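Local coordinates for mitochondrial enolase superfamily member 1 (Homo sapiens, PDB 4A35), which catalyses the magnesium-dependent dehydration of L-fuconate to 2-keto-3-deoxy-L-fuconate in the breakdown of L-fucose, at residues A357-I371 and Y407-M419. Residues are numbered along the deposited sequence; the frame is centred on the assembly and turned at random.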
ATOM      1  N   ALA A 357     -12.161 -10.707 -11.345  1.00 16.59           N
ATOM      2  CA  ALA A 357     -12.101 -12.117 -10.967  1.00 17.04           C
ATOM      3  C   ALA A 357     -10.977 -12.839 -11.758  1.00 23.45           C
ATOM      4  O   ALA A 357     -10.018 -12.175 -12.190  1.00 24.28           O
ATOM      5  CB  ALA A 357     -13.465 -12.772 -11.148  1.00 17.58           C
ATOM      6  N   GLY A 358     -11.008 -14.170 -11.781  1.00 21.09           N
ATOM      7  CA  GLY A 358      -9.963 -14.984 -12.400  1.00 20.78           C
ATOM      8  C   GLY A 358      -8.965 -15.435 -11.349  1.00 23.66           C
ATOM      9  O   GLY A 358      -9.355 -15.756 -10.223  1.00 22.25           O
ATOM     10  N   GLY A 359      -7.676 -15.451 -11.697  1.00 21.19           N
ATOM     11  CA  GLY A 359      -6.659 -15.887 -10.750  1.00 21.68           C
ATOM     12  C   GLY A 359      -6.924 -17.256 -10.139  1.00 24.48           C
ATOM     13  O   GLY A 359      -7.353 -18.155 -10.846  1.00 25.45           O
ATOM     14  N   VAL A 360      -6.651 -17.413  -8.835  1.00 23.18           N
ATOM     15  CA  VAL A 360      -6.935 -18.610  -8.029  1.00 23.00           C
ATOM     16  C   VAL A 360      -8.152 -18.339  -7.183  1.00 25.34           C
ATOM     17  O   VAL A 360      -8.021 -17.658  -6.146  1.00 26.20           O
ATOM     18  CB  VAL A 360      -5.748 -19.037  -7.068  1.00 27.27           C
ATOM     19  CG1 VAL A 360      -6.069 -20.364  -6.358  1.00 28.58           C
ATOM     20  CG2 VAL A 360      -4.445 -19.139  -7.818  1.00 26.55           C
ATOM     21  N   GLY A 361      -9.303 -18.864  -7.585  1.00 21.21           N
ATOM     22  CA  GLY A 361     -10.508 -18.754  -6.763  1.00 19.92           C
ATOM     23  C   GLY A 361     -11.185 -17.403  -6.643  1.00 21.66           C
ATOM     24  O   GLY A 361     -12.192 -17.309  -5.935  1.00 20.19           O
ATOM     25  N   LEU A 362     -10.694 -16.333  -7.317  1.00 16.69           N
ATOM     26  CA  LEU A 362     -11.421 -15.038  -7.218  1.00 15.14           C
ATOM     27  C   LEU A 362     -12.882 -15.156  -7.739  1.00 20.53           C
ATOM     28  O   LEU A 362     -13.764 -14.543  -7.145  1.00 19.82           O
ATOM     29  CB  LEU A 362     -10.686 -13.938  -8.007  1.00 15.41           C
ATOM     30  CG  LEU A 362      -9.199 -13.673  -7.587  1.00 21.57           C
ATOM     31  CD1 LEU A 362      -8.579 -12.535  -8.469  1.00 21.63           C
ATOM     32  CD2 LEU A 362      -9.107 -13.267  -6.069  1.00 19.91           C
ATOM     33  N   CYS A 363     -13.120 -15.925  -8.836  1.00 17.39           N
ATOM     34  CA  CYS A 363     -14.501 -16.162  -9.357  1.00 18.97           C
ATOM     35  C   CYS A 363     -15.376 -16.776  -8.228  1.00 20.35           C
ATOM     36  O   CYS A 363     -16.511 -16.316  -7.985  1.00 18.95           O
ATOM     37  CB  CYS A 363     -14.478 -17.093 -10.576  1.00 20.09           C
ATOM     38  SG  CYS A 363     -13.562 -16.450 -12.000  1.00 23.04           S
ATOM     39  N   GLU A 364     -14.843 -17.861  -7.583  1.00 16.95           N
ATOM     40  CA  GLU A 364     -15.539 -18.602  -6.536  1.00 16.48           C
ATOM     41  C   GLU A 364     -15.989 -17.667  -5.381  1.00 20.88           C
ATOM     42  O   GLU A 364     -17.101 -17.835  -4.885  1.00 18.90           O
ATOM     43  CB  GLU A 364     -14.620 -19.702  -5.966  1.00 18.52           C
ATOM     44  CG  GLU A 364     -14.545 -20.985  -6.810  1.00 20.89           C
ATOM     45  CD  GLU A 364     -13.983 -20.878  -8.224  1.00 22.35           C
ATOM     46  OE1 GLU A 364     -13.137 -19.986  -8.479  1.00 21.77           O
ATOM     47  OE2 GLU A 364     -14.274 -21.789  -9.034  1.00 22.71           O
ATOM     48  N   LEU A 365     -15.190 -16.656  -5.045  1.00 18.45           N
ATOM     49  CA  LEU A 365     -15.553 -15.755  -3.900  1.00 18.15           C
ATOM     50  C   LEU A 365     -16.377 -14.578  -4.347  1.00 20.60           C
ATOM     51  O   LEU A 365     -17.424 -14.330  -3.785  1.00 20.40           O
ATOM     52  CB  LEU A 365     -14.287 -15.205  -3.174  1.00 18.41           C
ATOM     53  CG  LEU A 365     -13.604 -16.140  -2.178  1.00 19.21           C
ATOM     54  CD1 LEU A 365     -13.133 -17.455  -2.871  1.00 19.38           C
ATOM     55  CD2 LEU A 365     -12.421 -15.421  -1.464  1.00 20.19           C
ATOM     56  N   VAL A 366     -15.888 -13.834  -5.337  1.00 19.69           N
ATOM     57  CA  VAL A 366     -16.492 -12.567  -5.707  1.00 17.49           C
ATOM     58  C   VAL A 366     -17.962 -12.722  -6.216  1.00 19.65           C
ATOM     59  O   VAL A 366     -18.749 -11.813  -6.007  1.00 19.47           O
ATOM     60  CB  VAL A 366     -15.607 -11.759  -6.642  1.00 18.79           C
ATOM     61  CG1 VAL A 366     -15.853 -12.085  -8.116  1.00 18.76           C
ATOM     62  CG2 VAL A 366     -15.755 -10.257  -6.332  1.00 18.57           C
ATOM     63  N   GLN A 367     -18.309 -13.867  -6.799  1.00 16.18           N
ATOM     64  CA  GLN A 367     -19.706 -14.134  -7.263  1.00 15.36           C
ATOM     65  C   GLN A 367     -20.708 -13.930  -6.060  1.00 19.28           C
ATOM     66  O   GLN A 367     -21.795 -13.418  -6.263  1.00 17.29           O
ATOM     67  CB  GLN A 367     -19.808 -15.578  -7.844  1.00 16.53           C
ATOM     68  CG  GLN A 367     -19.550 -16.674  -6.807  1.00 19.05           C
ATOM     69  CD  GLN A 367     -19.729 -18.078  -7.375  1.00 18.14           C
ATOM     70  OE1 GLN A 367     -20.464 -18.292  -8.371  1.00 20.98           O
ATOM     71  NE2 GLN A 367     -18.988 -19.024  -6.816  1.00 18.80           N
ATOM     72  N   HIS A 368     -20.313 -14.323  -4.802  1.00 16.66           N
ATOM     73  CA  HIS A 368     -21.192 -14.143  -3.642  1.00 17.21           C
ATOM     74  C   HIS A 368     -21.454 -12.665  -3.404  1.00 19.40           C
ATOM     75  O   HIS A 368     -22.561 -12.282  -3.050  1.00 19.55           O
ATOM     76  CB  HIS A 368     -20.524 -14.749  -2.366  1.00 17.60           C
ATOM     77  CG  HIS A 368     -20.452 -16.246  -2.340  1.00 19.75           C
ATOM     78  ND1 HIS A 368     -21.443 -17.004  -1.718  1.00 19.40           N
ATOM     79  CD2 HIS A 368     -19.505 -17.072  -2.827  1.00 19.92           C
ATOM     80  CE1 HIS A 368     -21.077 -18.262  -1.884  1.00 19.63           C
ATOM     81  NE2 HIS A 368     -19.902 -18.355  -2.528  1.00 20.53           N
ATOM     82  N   LEU A 369     -20.408 -11.852  -3.532  1.00 16.21           N
ATOM     83  CA  LEU A 369     -20.522 -10.426  -3.223  1.00 15.35           C
ATOM     84  C   LEU A 369     -21.443  -9.707  -4.243  1.00 18.90           C
ATOM     85  O   LEU A 369     -22.254  -8.851  -3.861  1.00 17.29           O
ATOM     86  CB  LEU A 369     -19.130  -9.768  -3.159  1.00 14.76           C
ATOM     87  CG  LEU A 369     -18.160 -10.341  -2.103  1.00 17.64           C
ATOM     88  CD1 LEU A 369     -16.727  -9.689  -2.244  1.00 15.83           C
ATOM     89  CD2 LEU A 369     -18.683 -10.171  -0.719  1.00 23.82           C
ATOM     90  N   ILE A 370     -21.295 -10.035  -5.529  1.00 16.75           N
ATOM     91  CA  ILE A 370     -22.076  -9.345  -6.560  1.00 16.34           C
ATOM     92  C   ILE A 370     -23.542  -9.867  -6.627  1.00 17.51           C
ATOM     93  O   ILE A 370     -24.438  -9.070  -6.915  1.00 19.12           O
ATOM     94  CB  ILE A 370     -21.345  -9.336  -7.922  1.00 20.28           C
ATOM     95  CG1 ILE A 370     -21.793  -8.137  -8.782  1.00 22.47           C
ATOM     96  CG2 ILE A 370     -21.381 -10.679  -8.694  1.00 19.25           C
ATOM     97  CD1 ILE A 370     -21.459  -6.637  -8.163  1.00 17.24           C
ATOM     98  N   ILE A 371     -23.777 -11.164  -6.293  1.00 16.07           N
ATOM     99  CA  ILE A 371     -25.141 -11.673  -6.201  1.00 15.43           C
ATOM    100  C   ILE A 371     -25.835 -10.914  -5.034  1.00 18.83           C
ATOM    101  O   ILE A 371     -26.972 -10.478  -5.176  1.00 18.90           O
ATOM    102  CB  ILE A 371     -25.159 -13.195  -6.080  1.00 17.16           C
ATOM    103  CG1 ILE A 371     -24.779 -13.833  -7.471  1.00 16.08           C
ATOM    104  CG2 ILE A 371     -26.508 -13.727  -5.538  1.00 17.29           C
ATOM    105  CD1 ILE A 371     -24.390 -15.269  -7.353  1.00 18.12           C
ATOM    106  N   TYR A 407     -23.244 -16.600 -13.835  1.00 20.50           N
ATOM    107  CA  TYR A 407     -22.897 -17.241 -12.570  1.00 19.69           C
ATOM    108  C   TYR A 407     -24.163 -17.761 -11.880  1.00 24.23           C
ATOM    109  O   TYR A 407     -24.945 -16.952 -11.365  1.00 22.06           O
ATOM    110  CB  TYR A 407     -22.194 -16.225 -11.646  1.00 19.74           C
ATOM    111  CG  TYR A 407     -20.726 -16.023 -11.939  1.00 19.25           C
ATOM    112  CD1 TYR A 407     -19.757 -16.808 -11.315  1.00 20.58           C
ATOM    113  CD2 TYR A 407     -20.298 -15.018 -12.809  1.00 19.18           C
ATOM    114  CE1 TYR A 407     -18.388 -16.529 -11.459  1.00 20.09           C
ATOM    115  CE2 TYR A 407     -18.931 -14.755 -12.998  1.00 18.50           C
ATOM    116  CZ  TYR A 407     -17.985 -15.528 -12.334  1.00 20.82           C
ATOM    117  OH  TYR A 407     -16.638 -15.297 -12.481  1.00 19.63           O
ATOM    118  N   MET A 408     -24.318 -19.084 -11.783  1.00 19.68           N
ATOM    119  CA  MET A 408     -25.452 -19.622 -11.059  1.00 18.35           C
ATOM    120  C   MET A 408     -25.124 -19.536  -9.553  1.00 25.33           C
ATOM    121  O   MET A 408     -23.974 -19.842  -9.177  1.00 25.66           O
ATOM    122  CB  MET A 408     -25.759 -21.054 -11.528  1.00 21.01           C
ATOM    123  CG  MET A 408     -26.084 -21.120 -13.005  1.00 22.95           C
ATOM    124  SD  MET A 408     -27.344 -19.955 -13.611  1.00 26.67           S
ATOM    125  CE  MET A 408     -28.792 -20.592 -12.740  1.00 23.19           C
ATOM    126  N   PRO A 409     -26.055 -19.011  -8.721  1.00 20.98           N
ATOM    127  CA  PRO A 409     -25.745 -18.826  -7.285  1.00 20.00           C
ATOM    128  C   PRO A 409     -25.280 -20.103  -6.581  1.00 22.90           C
ATOM    129  O   PRO A 409     -25.982 -21.119  -6.639  1.00 21.74           O
ATOM    130  CB  PRO A 409     -27.075 -18.334  -6.688  1.00 21.73           C
ATOM    131  CG  PRO A 409     -27.824 -17.740  -7.842  1.00 24.25           C
ATOM    132  CD  PRO A 409     -27.459 -18.640  -9.012  1.00 21.21           C
ATOM    133  N   PRO A 410     -24.145 -20.049  -5.855  1.00 22.66           N
ATOM    134  CA  PRO A 410     -23.696 -21.245  -5.099  1.00 22.73           C
ATOM    135  C   PRO A 410     -24.779 -21.793  -4.163  1.00 25.28           C
ATOM    136  O   PRO A 410     -25.499 -21.025  -3.517  1.00 25.21           O
ATOM    137  CB  PRO A 410     -22.492 -20.728  -4.300  1.00 23.40           C
ATOM    138  CG  PRO A 410     -21.926 -19.619  -5.168  1.00 27.07           C
ATOM    139  CD  PRO A 410     -23.167 -18.939  -5.759  1.00 23.60           C
ATOM    140  N   LYS A 411     -24.918 -23.113  -4.113  1.00 23.33           N
ATOM    141  CA  LYS A 411     -25.947 -23.756  -3.297  1.00 24.08           C
ATOM    142  C   LYS A 411     -25.435 -24.245  -1.954  1.00 27.15           C
ATOM    143  O   LYS A 411     -26.231 -24.428  -1.017  1.00 26.92           O
ATOM    144  CB  LYS A 411     -26.563 -24.948  -4.064  1.00 29.22           C
ATOM    145  CG  LYS A 411     -27.406 -24.508  -5.267  1.00 44.84           C
ATOM    146  CD  LYS A 411     -27.408 -25.565  -6.369  1.00 47.45           C
ATOM    147  CE  LYS A 411     -28.596 -25.427  -7.282  1.00 50.61           C
ATOM    148  NZ  LYS A 411     -28.706 -26.593  -8.197  1.00 67.76           N
ATOM    149  N   ASP A 412     -24.133 -24.517  -1.868  1.00 23.55           N
ATOM    150  CA  ASP A 412     -23.574 -25.121  -0.662  1.00 24.41           C
ATOM    151  C   ASP A 412     -23.226 -24.116   0.406  1.00 28.14           C
ATOM    152  O   ASP A 412     -22.856 -22.987   0.079  1.00 26.26           O
ATOM    153  CB  ASP A 412     -22.335 -25.959  -1.001  1.00 26.08           C
ATOM    154  CG  ASP A 412     -22.638 -27.109  -1.975  1.00 32.87           C
ATOM    155  OD1 ASP A 412     -23.346 -28.049  -1.576  1.00 35.25           O
ATOM    156  OD2 ASP A 412     -22.250 -27.004  -3.160  1.00 32.00           O
ATOM    157  N   PRO A 413     -23.270 -24.509   1.702  1.00 24.96           N
ATOM    158  CA  PRO A 413     -22.812 -23.568   2.750  1.00 22.81           C
ATOM    159  C   PRO A 413     -21.335 -23.119   2.554  1.00 23.66           C
ATOM    160  O   PRO A 413     -20.480 -23.907   2.079  1.00 22.41           O
ATOM    161  CB  PRO A 413     -22.955 -24.390   4.046  1.00 24.67           C
ATOM    162  CG  PRO A 413     -24.021 -25.446   3.720  1.00 30.05           C
ATOM    163  CD  PRO A 413     -23.744 -25.798   2.280  1.00 26.40           C
ATOM    164  N   GLY A 414     -21.045 -21.880   2.940  1.00 19.36           N
ATOM    165  CA  GLY A 414     -19.679 -21.347   2.883  1.00 20.73           C
ATOM    166  C   GLY A 414     -19.417 -20.304   1.816  1.00 23.54           C
ATOM    167  O   GLY A 414     -20.354 -19.824   1.147  1.00 20.80           O
ATOM    168  N   TYR A 415     -18.121 -19.895   1.702  1.00 19.55           N
ATOM    169  CA  TYR A 415     -17.723 -18.809   0.797  1.00 19.23           C
ATOM    170  C   TYR A 415     -17.100 -19.378  -0.522  1.00 19.58           C
ATOM    171  O   TYR A 415     -16.494 -18.629  -1.292  1.00 20.10           O
ATOM    172  CB  TYR A 415     -16.726 -17.911   1.563  1.00 19.91           C
ATOM    173  CG  TYR A 415     -16.502 -16.518   1.019  1.00 19.17           C
ATOM    174  CD1 TYR A 415     -17.324 -15.992   0.009  1.00 20.73           C
ATOM    175  CD2 TYR A 415     -15.486 -15.715   1.521  1.00 19.23           C
ATOM    176  CE1 TYR A 415     -17.073 -14.745  -0.544  1.00 20.11           C
ATOM    177  CE2 TYR A 415     -15.264 -14.433   1.017  1.00 19.44           C
ATOM    178  CZ  TYR A 415     -16.015 -13.986  -0.071  1.00 20.18           C
ATOM    179  OH  TYR A 415     -15.844 -12.718  -0.560  1.00 18.10           O
ATOM    180  N   SER A 416     -17.241 -20.733  -0.753  1.00 15.87           N
ATOM    181  CA  SER A 416     -16.643 -21.422  -1.943  1.00 17.77           C
ATOM    182  C   SER A 416     -15.100 -21.269  -1.963  1.00 20.33           C
ATOM    183  O   SER A 416     -14.485 -21.350  -3.041  1.00 19.02           O
ATOM    184  CB  SER A 416     -17.186 -20.869  -3.265  1.00 18.26           C
ATOM    185  OG  SER A 416     -18.598 -20.850  -3.269  1.00 19.11           O
ATOM    186  N   THR A 417     -14.501 -21.013  -0.797  1.00 18.42           N
ATOM    187  CA  THR A 417     -13.030 -20.836  -0.637  1.00 19.14           C
ATOM    188  C   THR A 417     -12.301 -22.197  -0.533  1.00 20.86           C
ATOM    189  O   THR A 417     -11.079 -22.263  -0.681  1.00 20.85           O
ATOM    190  CB  THR A 417     -12.743 -20.073   0.686  1.00 20.75           C
ATOM    191  OG1 THR A 417     -13.601 -20.668   1.660  1.00 19.87           O
ATOM    192  CG2 THR A 417     -13.050 -18.573   0.612  1.00 18.77           C
ATOM    193  N   GLU A 418     -13.031 -23.252  -0.130  1.00 18.47           N
ATOM    194  CA  GLU A 418     -12.413 -24.529   0.161  1.00 17.34           C
ATOM    195  C   GLU A 418     -11.710 -25.167  -1.049  1.00 22.62           C
ATOM    196  O   GLU A 418     -12.304 -25.310  -2.119  1.00 21.68           O
ATOM    197  CB  GLU A 418     -13.428 -25.521   0.747  1.00 18.49           C
ATOM    198  CG  GLU A 418     -12.751 -26.781   1.266  1.00 21.41           C
ATOM    199  CD  GLU A 418     -13.650 -27.553   2.202  1.00 27.41           C
ATOM    200  OE1 GLU A 418     -14.745 -27.045   2.549  1.00 25.37           O
ATOM    201  OE2 GLU A 418     -13.298 -28.710   2.503  1.00 25.27           O
ATOM    202  N   MET A 419     -10.404 -25.517  -0.854  1.00 18.95           N
ATOM    203  CA  MET A 419      -9.671 -26.158  -1.934  1.00 18.46           C
ATOM    204  C   MET A 419      -9.599 -27.637  -1.689  1.00 23.42           C
ATOM    205  O   MET A 419      -9.648 -28.092  -0.544  1.00 25.61           O
ATOM    206  CB  MET A 419      -8.277 -25.552  -2.097  1.00 19.28           C
ATOM    207  CG  MET A 419      -8.361 -24.079  -2.527  1.00 20.24           C
ATOM    208  SD  MET A 419      -6.713 -23.313  -2.800  1.00 24.00           S
ATOM    209  CE  MET A 419      -6.302 -24.017  -4.474  1.00 23.14           C
TER
HETATM  210  O   HOH W   1     -18.965 -21.840  -5.824  1.00 21.55           O
HETATM  211  O   HOH W   2     -21.518 -20.570  -9.442  1.00 22.66           O
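Segment 407-419 runs on from strand 406-408 and loops along the first turns of helix 362-377, coming closest where the CA atoms of Glu364 and Ser416 lie 5.5 Å apart; no backbone hydrogen bond joins the two. His368 makes the direct polar link: its NE2 and Ser416 OG are 2.9 Å apart in a nearly straight hydrogen bond (175°), with the hydroxyl near the ring plane. Tyr415 CA lies over one imidazole face and Pro410 CD over the opposite one, while ND1 bonds to Trp136 N, so both ring nitrogens have partners. The Tyr415 ring turns its edge toward the His368 face, offset, with planes at 73°. Tyr415 CG is anti to the backbone N (chi1 -162°), which carries the ring across Leu365; Leu365 CG sits nearly over the ring centre, 3.9 Å from the centroid, a CH-pi contact. An alanine in place of Tyr415 would probably open a gap beside Leu365 and Leu369 and leave one face of His368 without the Tyr415 edge that packs on it. Gln367 NE2 donates to Glu364 O at 3.0 Å, turning the amide so that OE1 meets the Tyr407 ring edge, 3.4 Å from CD1, and Pro410 CG packs against the amide. Tyr407 OH, beside Cys363, bonds to Glu387 O. In this enolase-superfamily fold the C-terminal loop thus packs between a barrel helix, whose preceding turn holds Ala357 and Gly358, substrate-binding by similarity, and the N-terminal capping domain, which Thr417 OG1 meets at Cys53 O.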